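Local coordinates for protein DNA ligase (Archaeoglobus fulgidus, PDB 3GDE) that is an ATP-dependent DNA ligase that probably seals nicks in double-stranded DNA during replication, recombination and repair, at residues G255-H261 with V296-V302; R266-Y270 with I284-K289; A280-I284 with P334-H338; R357-L361 with L373-I377. All blocks are in the same frame, centred on the assembly; numbering follows the deposited sequence.

Contact 1: G255-H261 with V296-V302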
loop_
_atom_site.group_PDB
_atom_site.type_symbol
_atom_site.label_atom_id
_atom_site.label_comp_id
_atom_site.label_asym_id
_atom_site.label_seq_id
_atom_site.Cartn_x
_atom_site.Cartn_y
_atom_site.Cartn_z
ATOM N N GLY A 255 10.367 15.724 1.670
ATOM C CA GLY A 255 8.933 15.911 1.496
ATOM C C GLY A 255 8.215 14.619 1.158
ATOM O O GLY A 255 8.757 13.533 1.365
ATOM N N SER A 256 6.984 14.744 0.655
ATOM C CA SER A 256 6.195 13.585 0.263
ATOM C C SER A 256 5.905 13.592 -1.224
ATOM O O SER A 256 5.390 14.561 -1.755
ATOM C CB SER A 256 4.892 13.509 1.046
ATOM O OG SER A 256 5.152 13.521 2.431
ATOM N N ARG A 257 6.223 12.485 -1.881
ATOM C CA ARG A 257 5.953 12.346 -3.294
ATOM C C ARG A 257 4.445 12.292 -3.594
ATOM O O ARG A 257 3.662 11.677 -2.864
ATOM C CB ARG A 257 6.663 11.128 -3.846
ATOM C CG ARG A 257 6.836 11.203 -5.339
ATOM C CD ARG A 257 7.869 10.235 -5.824
ATOM N NE ARG A 257 7.784 10.072 -7.263
ATOM C CZ ARG A 257 8.443 9.144 -7.946
ATOM N NH1 ARG A 257 9.243 8.286 -7.309
ATOM N NH2 ARG A 257 8.294 9.064 -9.262
ATOM N N VAL A 258 4.049 12.980 -4.651
ATOM C CA VAL A 258 2.668 12.985 -5.101
ATOM C C VAL A 258 2.589 12.916 -6.620
ATOM O O VAL A 258 3.579 13.152 -7.343
ATOM C CB VAL A 258 1.861 14.238 -4.621
ATOM C CG1 VAL A 258 1.771 14.284 -3.115
ATOM C CG2 VAL A 258 2.429 15.536 -5.211
ATOM N N GLN A 259 1.393 12.586 -7.087
ATOM C CA GLN A 259 1.100 12.575 -8.504
ATOM C C GLN A 259 -0.180 13.389 -8.732
ATOM O O GLN A 259 -1.214 13.139 -8.116
ATOM C CB GLN A 259 0.962 11.133 -8.975
ATOM C CG GLN A 259 0.856 10.969 -10.459
ATOM C CD GLN A 259 0.708 9.528 -10.840
ATOM O OE1 GLN A 259 -0.406 9.030 -10.990
ATOM N NE2 GLN A 259 1.829 8.830 -10.964
ATOM N N VAL A 260 -0.085 14.376 -9.609
ATOM C CA VAL A 260 -1.148 15.362 -9.801
ATOM C C VAL A 260 -1.787 15.192 -11.177
ATOM O O VAL A 260 -1.089 15.180 -12.196
ATOM C CB VAL A 260 -0.600 16.805 -9.609
ATOM C CG1 VAL A 260 -1.609 17.857 -10.083
ATOM C CG2 VAL A 260 -0.220 17.032 -8.145
ATOM N N HIS A 261 -3.112 15.045 -11.182
ATOM C CA HIS A 261 -3.885 14.827 -12.402
ATOM C C HIS A 261 -4.838 16.005 -12.662
ATOM O O HIS A 261 -5.613 16.386 -11.779
ATOM C CB HIS A 261 -4.704 13.540 -12.279
ATOM C CG HIS A 261 -3.883 12.297 -12.150
ATOM N ND1 HIS A 261 -3.817 11.346 -13.145
ATOM C CD2 HIS A 261 -3.112 11.838 -11.137
ATOM C CE1 HIS A 261 -3.034 10.357 -12.755
ATOM N NE2 HIS A 261 -2.594 10.631 -11.540
ATOM N N VAL A 296 -2.741 17.369 -17.979
ATOM C CA VAL A 296 -1.468 16.759 -17.580
ATOM C C VAL A 296 -1.577 15.812 -16.382
ATOM O O VAL A 296 -2.545 15.853 -15.602
ATOM C CB VAL A 296 -0.331 17.813 -17.306
ATOM C CG1 VAL A 296 -0.068 18.678 -18.528
ATOM C CG2 VAL A 296 -0.655 18.676 -16.102
ATOM N N ILE A 297 -0.571 14.950 -16.260
ATOM C CA ILE A 297 -0.354 14.175 -15.049
ATOM C C ILE A 297 1.110 14.363 -14.687
ATOM O O ILE A 297 2.008 14.017 -15.456
ATOM C CB ILE A 297 -0.714 12.685 -15.222
ATOM C CG1 ILE A 297 -2.213 12.545 -15.435
ATOM C CG2 ILE A 297 -0.255 11.872 -13.993
ATOM C CD1 ILE A 297 -2.618 11.284 -16.128
ATOM N N LEU A 298 1.329 14.947 -13.517
ATOM C CA LEU A 298 2.668 15.342 -13.089
ATOM C C LEU A 298 3.154 14.531 -11.900
ATOM O O LEU A 298 2.367 14.197 -11.017
ATOM C CB LEU A 298 2.679 16.831 -12.705
ATOM C CG LEU A 298 2.231 17.874 -13.730
ATOM C CD1 LEU A 298 2.337 19.270 -13.135
ATOM C CD2 LEU A 298 3.034 17.785 -15.016
ATOM N N ASP A 299 4.453 14.244 -11.891
ATOM C CA ASP A 299 5.153 13.715 -10.726
ATOM C C ASP A 299 5.843 14.844 -9.959
ATOM O O ASP A 299 6.589 15.631 -10.537
ATOM C CB ASP A 299 6.204 12.685 -11.157
ATOM C CG ASP A 299 5.814 11.250 -10.819
ATOM O OD1 ASP A 299 4.592 10.934 -10.686
ATOM O OD2 ASP A 299 6.754 10.428 -10.687
ATOM N N GLY A 300 5.605 14.903 -8.651
ATOM C CA GLY A 300 6.171 15.953 -7.822
ATOM C C GLY A 300 6.472 15.611 -6.370
ATOM O O GLY A 300 6.177 14.524 -5.881
ATOM N N GLU A 301 7.075 16.574 -5.684
ATOM C CA GLU A 301 7.299 16.479 -4.261
ATOM C C GLU A 301 6.586 17.629 -3.556
ATOM O O GLU A 301 6.742 18.799 -3.928
ATOM C CB GLU A 301 8.797 16.520 -3.974
ATOM C CG GLU A 301 9.197 15.834 -2.693
ATOM C CD GLU A 301 9.348 14.326 -2.824
ATOM O OE1 GLU A 301 9.311 13.649 -1.772
ATOM O OE2 GLU A 301 9.520 13.805 -3.943
ATOM N N VAL A 302 5.784 17.290 -2.553
ATOM C CA VAL A 302 5.165 18.304 -1.699
ATOM C C VAL A 302 6.018 18.480 -0.436
ATOM O O VAL A 302 6.362 17.498 0.239
ATOM C CB VAL A 302 3.704 17.938 -1.351
ATOM C CG1 VAL A 302 3.137 18.876 -0.304
ATOM C CG2 VAL A 302 2.851 18.003 -2.597
HETATM O O HOH W 1 9.795 11.719 -0.363
#
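Ser256, Val258 and Val260 form the hydrogen-bonded pairs of an antiparallel strand pair with Val302, Gly300 and Leu298, within the ATP-grasp-type adenylation domain. Each pair makes two N-H...O bonds. The alternating, non-hydrogen-bonded pairs put Arg257, Gln259 and His261 on one face beside Glu301, Asp299 and Ile297. Arg257 and Glu301 are both predicted to bind ATP.

Arg257 can be followed outward. Its CB passes Glu301 OE2 at 3.9 Å, and its CG lies over Gly300 O at 3.4 Å. With CG trans to the backbone N (chi1 -159°) and the chain extended to NE, the guanidinium is carried along toward Asp299. NE and CZ approach Asp299 OD2 less closely than NH2, which makes a salt bridge to it, short at 2.5 Å, with OD2 in the guanidinium plane but the carboxylate turned 87° to it. NH1 bonds Met229 O instead, and Asp299 OD2 has a second partner in Tyr409 OH.

The other oxygen, Asp299 OD1, receives a weak bond from Gln259 NE2 (3.5 Å), which also bonds Val226 O. Gln259 OE1 in turn accepts from His261 NE2 at 2.8 Å, which helps set the amide's rotation. Over one face of the imidazole, Ile297 CG2 makes a CH-pi contact, 3.6 Å from the centroid. Replacing His261 with an alanine would probably cost Gln259 OE1 that donor, leave the amide held from its NE2 side alone, and uncover Ile297 CG2.

The opposite face of the strand pair is largely apolar apart from Ser256, with Val258 CG2 meeting Val302 CG2 at 3.6 Å.

Contact 2: R266-Y270 with I284-K289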
loop_
_atom_site.group_PDB
_atom_site.type_symbol
_atom_site.label_atom_id
_atom_site.label_comp_id
_atom_site.label_asym_id
_atom_site.label_seq_id
_atom_site.Cartn_x
_atom_site.Cartn_y
_atom_site.Cartn_z
ATOM N N ARG A 266 -11.215 19.444 -12.885
ATOM C CA ARG A 266 -10.943 18.993 -11.523
ATOM C C ARG A 266 -9.512 18.459 -11.360
ATOM O O ARG A 266 -8.867 18.053 -12.328
ATOM C CB ARG A 266 -11.964 17.937 -11.078
ATOM C CG ARG A 266 -11.837 16.601 -11.780
ATOM C CD ARG A 266 -12.434 15.488 -10.946
ATOM N NE ARG A 266 -12.609 14.277 -11.743
ATOM C CZ ARG A 266 -12.460 13.036 -11.282
ATOM N NH1 ARG A 266 -12.117 12.819 -10.016
ATOM N NH2 ARG A 266 -12.642 12.007 -12.099
ATOM N N VAL A 267 -9.041 18.469 -10.118
ATOM C CA VAL A 267 -7.721 17.985 -9.751
ATOM C C VAL A 267 -7.901 16.754 -8.867
ATOM O O VAL A 267 -8.778 16.737 -8.000
ATOM C CB VAL A 267 -6.934 19.068 -8.950
ATOM C CG1 VAL A 267 -5.592 18.537 -8.434
ATOM C CG2 VAL A 267 -6.720 20.325 -9.791
ATOM N N THR A 268 -7.106 15.718 -9.121
ATOM C CA THR A 268 -6.864 14.668 -8.127
ATOM C C THR A 268 -5.377 14.598 -7.793
ATOM O O THR A 268 -4.516 14.762 -8.671
ATOM C CB THR A 268 -7.340 13.263 -8.567
ATOM O OG1 THR A 268 -6.882 12.995 -9.892
ATOM C CG2 THR A 268 -8.867 13.136 -8.497
ATOM N N ILE A 269 -5.089 14.361 -6.519
ATOM C CA ILE A 269 -3.716 14.204 -6.039
ATOM C C ILE A 269 -3.590 12.859 -5.334
ATOM O O ILE A 269 -4.367 12.541 -4.427
ATOM C CB ILE A 269 -3.298 15.359 -5.080
ATOM C CG1 ILE A 269 -3.522 16.730 -5.738
ATOM C CG2 ILE A 269 -1.830 15.199 -4.619
ATOM C CD1 ILE A 269 -3.325 17.909 -4.800
ATOM N N TYR A 270 -2.622 12.069 -5.777
ATOM C CA TYR A 270 -2.309 10.791 -5.157
ATOM C C TYR A 270 -0.959 10.836 -4.456
ATOM O O TYR A 270 -0.012 11.462 -4.943
ATOM C CB TYR A 270 -2.326 9.673 -6.199
ATOM C CG TYR A 270 -3.682 9.480 -6.818
ATOM C CD1 TYR A 270 -4.663 8.741 -6.165
ATOM C CD2 TYR A 270 -3.991 10.048 -8.053
ATOM C CE1 TYR A 270 -5.930 8.575 -6.723
ATOM C CE2 TYR A 270 -5.248 9.886 -8.625
ATOM C CZ TYR A 270 -6.212 9.142 -7.951
ATOM O OH TYR A 270 -7.458 8.966 -8.509
ATOM N N ILE A 284 -2.893 23.344 -2.286
ATOM C CA ILE A 284 -2.119 22.893 -3.443
ATOM C C ILE A 284 -3.024 22.734 -4.673
ATOM O O ILE A 284 -2.652 23.136 -5.770
ATOM C CB ILE A 284 -1.304 21.594 -3.125
ATOM C CG1 ILE A 284 -0.234 21.865 -2.050
ATOM C CG2 ILE A 284 -0.677 20.995 -4.384
ATOM C CD1 ILE A 284 0.761 23.015 -2.366
ATOM N N VAL A 285 -4.211 22.164 -4.472
ATOM C CA VAL A 285 -5.217 22.043 -5.540
ATOM C C VAL A 285 -5.470 23.385 -6.260
ATOM O O VAL A 285 -5.375 23.460 -7.492
ATOM C CB VAL A 285 -6.539 21.389 -5.011
ATOM C CG1 VAL A 285 -7.696 21.556 -5.988
ATOM C CG2 VAL A 285 -6.311 19.916 -4.731
ATOM N N GLU A 286 -5.759 24.437 -5.490
ATOM C CA GLU A 286 -6.004 25.770 -6.059
ATOM C C GLU A 286 -4.804 26.310 -6.830
ATOM O O GLU A 286 -4.975 26.871 -7.917
ATOM C CB GLU A 286 -6.450 26.779 -4.994
ATOM C CG GLU A 286 -7.899 26.633 -4.548
ATOM C CD GLU A 286 -8.927 26.812 -5.675
ATOM O OE1 GLU A 286 -10.052 26.282 -5.526
ATOM O OE2 GLU A 286 -8.635 27.478 -6.695
ATOM N N GLU A 287 -3.599 26.118 -6.283
ATOM C CA GLU A 287 -2.362 26.585 -6.925
ATOM C C GLU A 287 -2.093 25.875 -8.241
ATOM O O GLU A 287 -1.530 26.463 -9.161
ATOM C CB GLU A 287 -1.156 26.407 -6.000
ATOM C CG GLU A 287 -1.250 27.168 -4.701
ATOM C CD GLU A 287 -1.007 28.662 -4.852
ATOM O OE1 GLU A 287 -0.322 29.074 -5.822
ATOM O OE2 GLU A 287 -1.493 29.418 -3.981
ATOM N N ILE A 288 -2.478 24.605 -8.314
ATOM C CA ILE A 288 -2.393 23.828 -9.551
ATOM C C ILE A 288 -3.337 24.387 -10.634
ATOM O O ILE A 288 -2.955 24.522 -11.803
ATOM C CB ILE A 288 -2.645 22.325 -9.253
ATOM C CG1 ILE A 288 -1.348 21.678 -8.755
ATOM C CG2 ILE A 288 -3.189 21.584 -10.474
ATOM C CD1 ILE A 288 -1.550 20.584 -7.742
ATOM N N LYS A 289 -4.553 24.738 -10.224
ATOM C CA LYS A 289 -5.561 25.310 -11.126
ATOM C C LYS A 289 -5.141 26.649 -11.725
ATOM O O LYS A 289 -5.475 26.943 -12.872
ATOM C CB LYS A 289 -6.916 25.428 -10.429
ATOM C CG LYS A 289 -7.487 24.081 -10.031
ATOM C CD LYS A 289 -8.887 24.177 -9.476
ATOM C CE LYS A 289 -9.486 22.793 -9.363
ATOM N NZ LYS A 289 -10.772 22.776 -8.604
HETATM O O HOH W 2 -11.047 19.749 -8.054
#
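Val267 and Ile269 turn their side chains onto Val285 and Ile288, joining the strand 268-271 to the helix 282-291 in a helix-on-sheet packing of the adenylation domain. The short strand and helix axes come within 10.0 Å and run at 123° to each other; Ile284, Val285, Ile288 and Lys289 are the helix residues that touch the segment 266-270.

The tightly packed, wholly apolar part centres on Val285, whose two methyls reach Val267 and Ile269. Its CG1 lies 3.9 Å from Val267 CB, the two valines passing alongside in opposite directions. Its CG2 meets Ile269 CD1 at 3.6 Å. The extended outer arm of Ile269 (chi2 172°) takes CD1 far enough to touch Ile284 CG2 as well, at 4.1 Å and across it at about a right angle. One helical turn on from Ile284, Ile288 closes the apolar cluster with CG2 at 3.8 Å from Val267 CG2, and it also rests on Val260 of the neighbouring strand.

At Lys289, on the rim, the carbon packing is equally close but the chemistry changes, for a charged, water-bound side chain takes over from the apolar cluster. The extended lysine crosses Val267 obliquely, with CE 3.7 Å from Val267 CG2, and it also touches Trp262. Beyond these carbons a water joins the backbone N of Val267 to the ammonium of Lys289. That water accepts from Val267 N at 3.2 Å and from Lys289 NZ at 3.1 Å.

Contact 3: A280-I284 with P334-H338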
loop_
_atom_site.group_PDB
_atom_site.type_symbol
_atom_site.label_atom_id
_atom_site.label_comp_id
_atom_site.label_asym_id
_atom_site.label_seq_id
_atom_site.Cartn_x
_atom_site.Cartn_y
_atom_site.Cartn_z
ATOM N N ALA A 280 -7.518 16.790 1.211
ATOM C CA ALA A 280 -6.613 17.227 2.269
ATOM C C ALA A 280 -5.749 18.404 1.816
ATOM O O ALA A 280 -5.179 19.110 2.647
ATOM C CB ALA A 280 -5.743 16.066 2.739
ATOM N N LEU A 281 -5.674 18.627 0.505
ATOM C CA LEU A 281 -4.799 19.661 -0.052
ATOM C C LEU A 281 -5.509 20.743 -0.881
ATOM O O LEU A 281 -5.119 20.996 -2.030
ATOM C CB LEU A 281 -3.663 19.022 -0.876
ATOM C CG LEU A 281 -2.845 17.850 -0.299
ATOM C CD1 LEU A 281 -1.783 17.406 -1.292
ATOM C CD2 LEU A 281 -2.219 18.177 1.065
ATOM N N PRO A 282 -6.529 21.418 -0.303
ATOM C CA PRO A 282 -7.177 22.497 -1.062
ATOM C C PRO A 282 -6.203 23.592 -1.499
ATOM O O PRO A 282 -6.335 24.127 -2.612
ATOM C CB PRO A 282 -8.218 23.052 -0.078
ATOM C CG PRO A 282 -7.788 22.578 1.266
ATOM C CD PRO A 282 -7.149 21.250 1.025
ATOM N N ASP A 283 -5.219 23.898 -0.650
ATOM C CA ASP A 283 -4.211 24.908 -0.965
ATOM C C ASP A 283 -3.394 24.578 -2.214
ATOM O O ASP A 283 -3.221 25.426 -3.096
ATOM C CB ASP A 283 -3.302 25.187 0.240
ATOM C CG ASP A 283 -2.680 23.922 0.843
ATOM O OD1 ASP A 283 -1.613 24.044 1.481
ATOM O OD2 ASP A 283 -3.248 22.818 0.704
ATOM N N ILE A 284 -2.893 23.344 -2.286
ATOM C CA ILE A 284 -2.119 22.893 -3.443
ATOM C C ILE A 284 -3.024 22.734 -4.673
ATOM O O ILE A 284 -2.652 23.136 -5.770
ATOM C CB ILE A 284 -1.304 21.594 -3.125
ATOM C CG1 ILE A 284 -0.234 21.865 -2.050
ATOM C CG2 ILE A 284 -0.677 20.995 -4.384
ATOM C CD1 ILE A 284 0.761 23.015 -2.366
ATOM N N PRO A 334 1.650 25.254 6.123
ATOM C CA PRO A 334 1.710 25.648 4.714
ATOM C C PRO A 334 2.515 24.662 3.862
ATOM O O PRO A 334 3.396 23.968 4.379
ATOM C CB PRO A 334 2.423 27.007 4.759
ATOM C CG PRO A 334 2.170 27.517 6.152
ATOM C CD PRO A 334 2.261 26.276 6.992
ATOM N N LEU A 335 2.206 24.605 2.569
ATOM C CA LEU A 335 2.871 23.676 1.666
ATOM C C LEU A 335 3.268 24.331 0.357
ATOM O O LEU A 335 2.678 25.331 -0.052
ATOM C CB LEU A 335 1.967 22.481 1.356
ATOM C CG LEU A 335 1.396 21.626 2.488
ATOM C CD1 LEU A 335 0.321 20.688 1.938
ATOM C CD2 LEU A 335 2.479 20.849 3.209
ATOM N N GLU A 336 4.279 23.756 -0.293
ATOM C CA GLU A 336 4.539 24.037 -1.699
ATOM C C GLU A 336 4.891 22.761 -2.447
ATOM O O GLU A 336 5.278 21.765 -1.835
ATOM C CB GLU A 336 5.598 25.121 -1.888
ATOM C CG GLU A 336 6.851 24.942 -1.086
ATOM C CD GLU A 336 7.691 26.191 -1.073
ATOM O OE1 GLU A 336 8.809 26.155 -1.619
ATOM O OE2 GLU A 336 7.227 27.214 -0.529
ATOM N N ALA A 337 4.725 22.800 -3.767
ATOM C CA ALA A 337 4.923 21.630 -4.613
ATOM C C ALA A 337 6.033 21.884 -5.618
ATOM O O ALA A 337 6.100 22.954 -6.218
ATOM C CB ALA A 337 3.627 21.255 -5.325
ATOM N N HIS A 338 6.904 20.889 -5.773
ATOM C CA HIS A 338 8.003 20.925 -6.729
ATOM C C HIS A 338 7.869 19.749 -7.675
ATOM O O HIS A 338 7.986 18.592 -7.267
ATOM C CB HIS A 338 9.353 20.876 -6.015
ATOM C CG HIS A 338 9.581 22.019 -5.074
ATOM N ND1 HIS A 338 10.562 22.963 -5.277
ATOM C CD2 HIS A 338 8.946 22.376 -3.933
ATOM C CE1 HIS A 338 10.529 23.847 -4.297
ATOM N NE2 HIS A 338 9.552 23.518 -3.473
HETATM O O HOH W 3 -0.139 26.149 1.875
#
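Leu335 carries most of the apolar contact, lying crosswise to Leu281 and Ile284 where the start of helix 282-291 packs on strand 335-342 of the adenylation domain. Its CD1 meets Leu281 CD2 at 3.7 Å, and its CB lies 3.9 Å from Ile284 CD1. The chi2 of Ile284 (-55°) swings CD1 onto the strand, where it also rests against the backbone, 3.8 Å from Leu335 O. The branch methyl Ile284 CG2 makes a looser approach to Ala337 CB at 4.4 Å. An alanine in place of Ile284 would probably open a gap over Leu335 CB and Ala337, since no other residue of 280-284 reaches Ala337.

The polar contact is indirect. One water links the segments by donating to Asp283 OD1 at 2.6 Å and accepting from Leu335 N at 2.9 Å. The other oxygen, Asp283 OD2, is in a salt bridge with Arg319, which probably steadies the carboxylate.

Leu281 occupies the N-cap position, so the contact lies where helix 282-291 begins. Helix 313-321 adds Phe320 against Leu281 and Val316 against Leu335, while strand 335-342 runs between strands 296-306 and 371-379.

Contact 4: R357-L361 with L373-I377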
loop_
_atom_site.group_PDB
_atom_site.type_symbol
_atom_site.label_atom_id
_atom_site.label_comp_id
_atom_site.label_asym_id
_atom_site.label_seq_id
_atom_site.Cartn_x
_atom_site.Cartn_y
_atom_site.Cartn_z
ATOM N N ARG A 357 10.655 14.828 -21.849
ATOM C CA ARG A 357 9.621 15.014 -20.831
ATOM C C ARG A 357 9.859 16.309 -20.069
ATOM O O ARG A 357 8.925 17.047 -19.799
ATOM C CB ARG A 357 9.556 13.834 -19.857
ATOM C CG ARG A 357 9.331 12.476 -20.504
ATOM C CD ARG A 357 8.824 11.468 -19.489
ATOM N NE ARG A 357 9.692 11.355 -18.315
ATOM C CZ ARG A 357 10.802 10.623 -18.254
ATOM N NH1 ARG A 357 11.211 9.924 -19.304
ATOM N NH2 ARG A 357 11.501 10.580 -17.126
ATOM N N ARG A 358 11.121 16.581 -19.747
ATOM C CA ARG A 358 11.508 17.812 -19.053
ATOM C C ARG A 358 11.005 19.072 -19.791
ATOM O O ARG A 358 10.405 19.961 -19.183
ATOM C CB ARG A 358 13.030 17.842 -18.834
ATOM C CG ARG A 358 13.569 19.112 -18.183
ATOM C CD ARG A 358 13.274 19.167 -16.694
ATOM N NE ARG A 358 13.285 20.542 -16.198
ATOM C CZ ARG A 358 13.214 20.893 -14.913
ATOM N NH1 ARG A 358 13.132 19.974 -13.960
ATOM N NH2 ARG A 358 13.230 22.181 -14.582
ATOM N N LYS A 359 11.227 19.125 -21.101
ATOM C CA LYS A 359 10.710 20.213 -21.929
ATOM C C LYS A 359 9.192 20.353 -21.798
ATOM O O LYS A 359 8.681 21.459 -21.583
ATOM C CB LYS A 359 11.117 20.012 -23.385
ATOM C CG LYS A 359 12.562 20.380 -23.659
ATOM C CD LYS A 359 13.039 19.792 -24.981
ATOM C CE LYS A 359 14.560 19.915 -25.119
ATOM N NZ LYS A 359 15.103 18.886 -26.071
ATOM N N LEU A 360 8.487 19.226 -21.917
ATOM C CA LEU A 360 7.044 19.172 -21.694
ATOM C C LEU A 360 6.647 19.687 -20.325
ATOM O O LEU A 360 5.669 20.414 -20.199
ATOM C CB LEU A 360 6.509 17.742 -21.866
ATOM C CG LEU A 360 6.389 17.164 -23.277
ATOM C CD1 LEU A 360 5.689 15.816 -23.226
ATOM C CD2 LEU A 360 5.665 18.142 -24.230
ATOM N N LEU A 361 7.391 19.287 -19.302
ATOM C CA LEU A 361 7.134 19.751 -17.941
ATOM C C LEU A 361 7.314 21.268 -17.812
ATOM O O LEU A 361 6.489 21.947 -17.200
ATOM C CB LEU A 361 8.040 19.020 -16.944
ATOM C CG LEU A 361 7.943 19.457 -15.477
ATOM C CD1 LEU A 361 6.619 19.031 -14.850
ATOM C CD2 LEU A 361 9.126 18.934 -14.676
ATOM N N LEU A 373 9.201 24.229 -10.343
ATOM C CA LEU A 373 9.922 23.158 -11.010
ATOM C C LEU A 373 11.169 22.792 -10.223
ATOM O O LEU A 373 11.849 23.668 -9.680
ATOM C CB LEU A 373 10.344 23.583 -12.415
ATOM C CG LEU A 373 9.607 23.033 -13.642
ATOM C CD1 LEU A 373 8.208 22.563 -13.299
ATOM C CD2 LEU A 373 9.578 24.078 -14.757
ATOM N N ALA A 374 11.466 21.498 -10.162
ATOM C CA ALA A 374 12.750 21.044 -9.660
ATOM C C ALA A 374 13.846 21.646 -10.536
ATOM O O ALA A 374 13.777 21.590 -11.767
ATOM C CB ALA A 374 12.834 19.521 -9.669
ATOM N N LYS A 375 14.832 22.253 -9.894
ATOM C CA LYS A 375 16.006 22.701 -10.598
ATOM C C LYS A 375 16.724 21.456 -11.112
ATOM O O LYS A 375 16.931 20.483 -10.383
ATOM C CB LYS A 375 16.897 23.546 -9.672
ATOM C CG LYS A 375 18.213 24.028 -10.278
ATOM C CD LYS A 375 18.981 24.930 -9.296
ATOM C CE LYS A 375 20.339 25.349 -9.851
ATOM N NZ LYS A 375 20.219 26.119 -11.127
ATOM N N GLN A 376 17.064 21.475 -12.389
ATOM C CA GLN A 376 17.791 20.374 -12.968
ATOM C C GLN A 376 19.047 20.883 -13.651
ATOM O O GLN A 376 19.032 21.917 -14.308
ATOM C CB GLN A 376 16.906 19.630 -13.957
ATOM C CG GLN A 376 17.472 18.312 -14.423
ATOM C CD GLN A 376 16.640 17.705 -15.521
ATOM O OE1 GLN A 376 15.858 16.788 -15.279
ATOM N NE2 GLN A 376 16.777 18.229 -16.731
ATOM N N ILE A 377 20.139 20.155 -13.465
ATOM C CA ILE A 377 21.352 20.369 -14.248
ATOM C C ILE A 377 21.660 19.100 -15.030
ATOM O O ILE A 377 21.202 18.015 -14.668
ATOM C CB ILE A 377 22.566 20.797 -13.379
ATOM C CG1 ILE A 377 22.851 19.766 -12.278
ATOM C CG2 ILE A 377 22.342 22.204 -12.807
ATOM C CD1 ILE A 377 24.301 19.703 -11.831
#
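In the adenylation domain, helix 354-364 packs beside strand 371-379, and Arg358 spans the gap to grip the backbone carbonyl of Ala374. The place is close to the nucleotide site: Ala374 touches Phe340 and Gln376 neighbours Glu250, both predicted to bind ATP.

Arg358 leaves the helix with CG trans to the backbone N (chi1 177°) and then bends about CB-CG (chi2 75°), which directs the guanidinium at the strand. There NH1 lies 2.8 Å and NH2 2.9 Å from Ala374 O, an end-on grip by two nitrogens on one oxygen. Two donors converging on one atom cannot both be straight, and the N-H...O angle at NH1 is 141°. The NH2 nitrogen stands nearly in line with the C=O bond, whereas NH1 is tilted from the carbonyl plane.

Aliphatic groups pack around the same guanidinium. Gln376 CB sits over one face, toward its rim and 3.8 Å from NH1, with the glutamine chain running past the arginine in the opposite direction. Leu373 CG approaches NH2 at 3.8 Å. The buried Leu361 adds an apolar contact, its CG meeting Leu373 CD1 at 3.8 Å, and it also touches Ile342.

The remaining nitrogen, NE, forms a salt bridge with Glu362 on the same helix. The guanidinium charge is thus probably balanced by Glu362 and by the carbonyl dipole. Held at NE, NH1 and NH2, the guanidinium is probably restrained in rotation, tying helix to strand through a main-chain atom of Ala374 whose bond does not depend on that residue's side chain.

All four contacts lie in the adenylation domain and reach its beta structure. Contacts 1, 2 and 3 are mostly buried, whereas contact 4 is only partly buried. Contact 1 is strand against strand, held by main-chain bonds and a charged, polar face. Contacts 2 and 3 use the same helix, 282-291, and share Ile284: both are chiefly apolar, each with one bridging water. Contact 1 touches both, through Gln259 N to Tyr270 O and Glu301 N to His338 O. Contact 4 relies on a guanidinium-carbonyl grip and meets contact 1 through Leu361 and Leu298, but does not touch contacts 2 or 3.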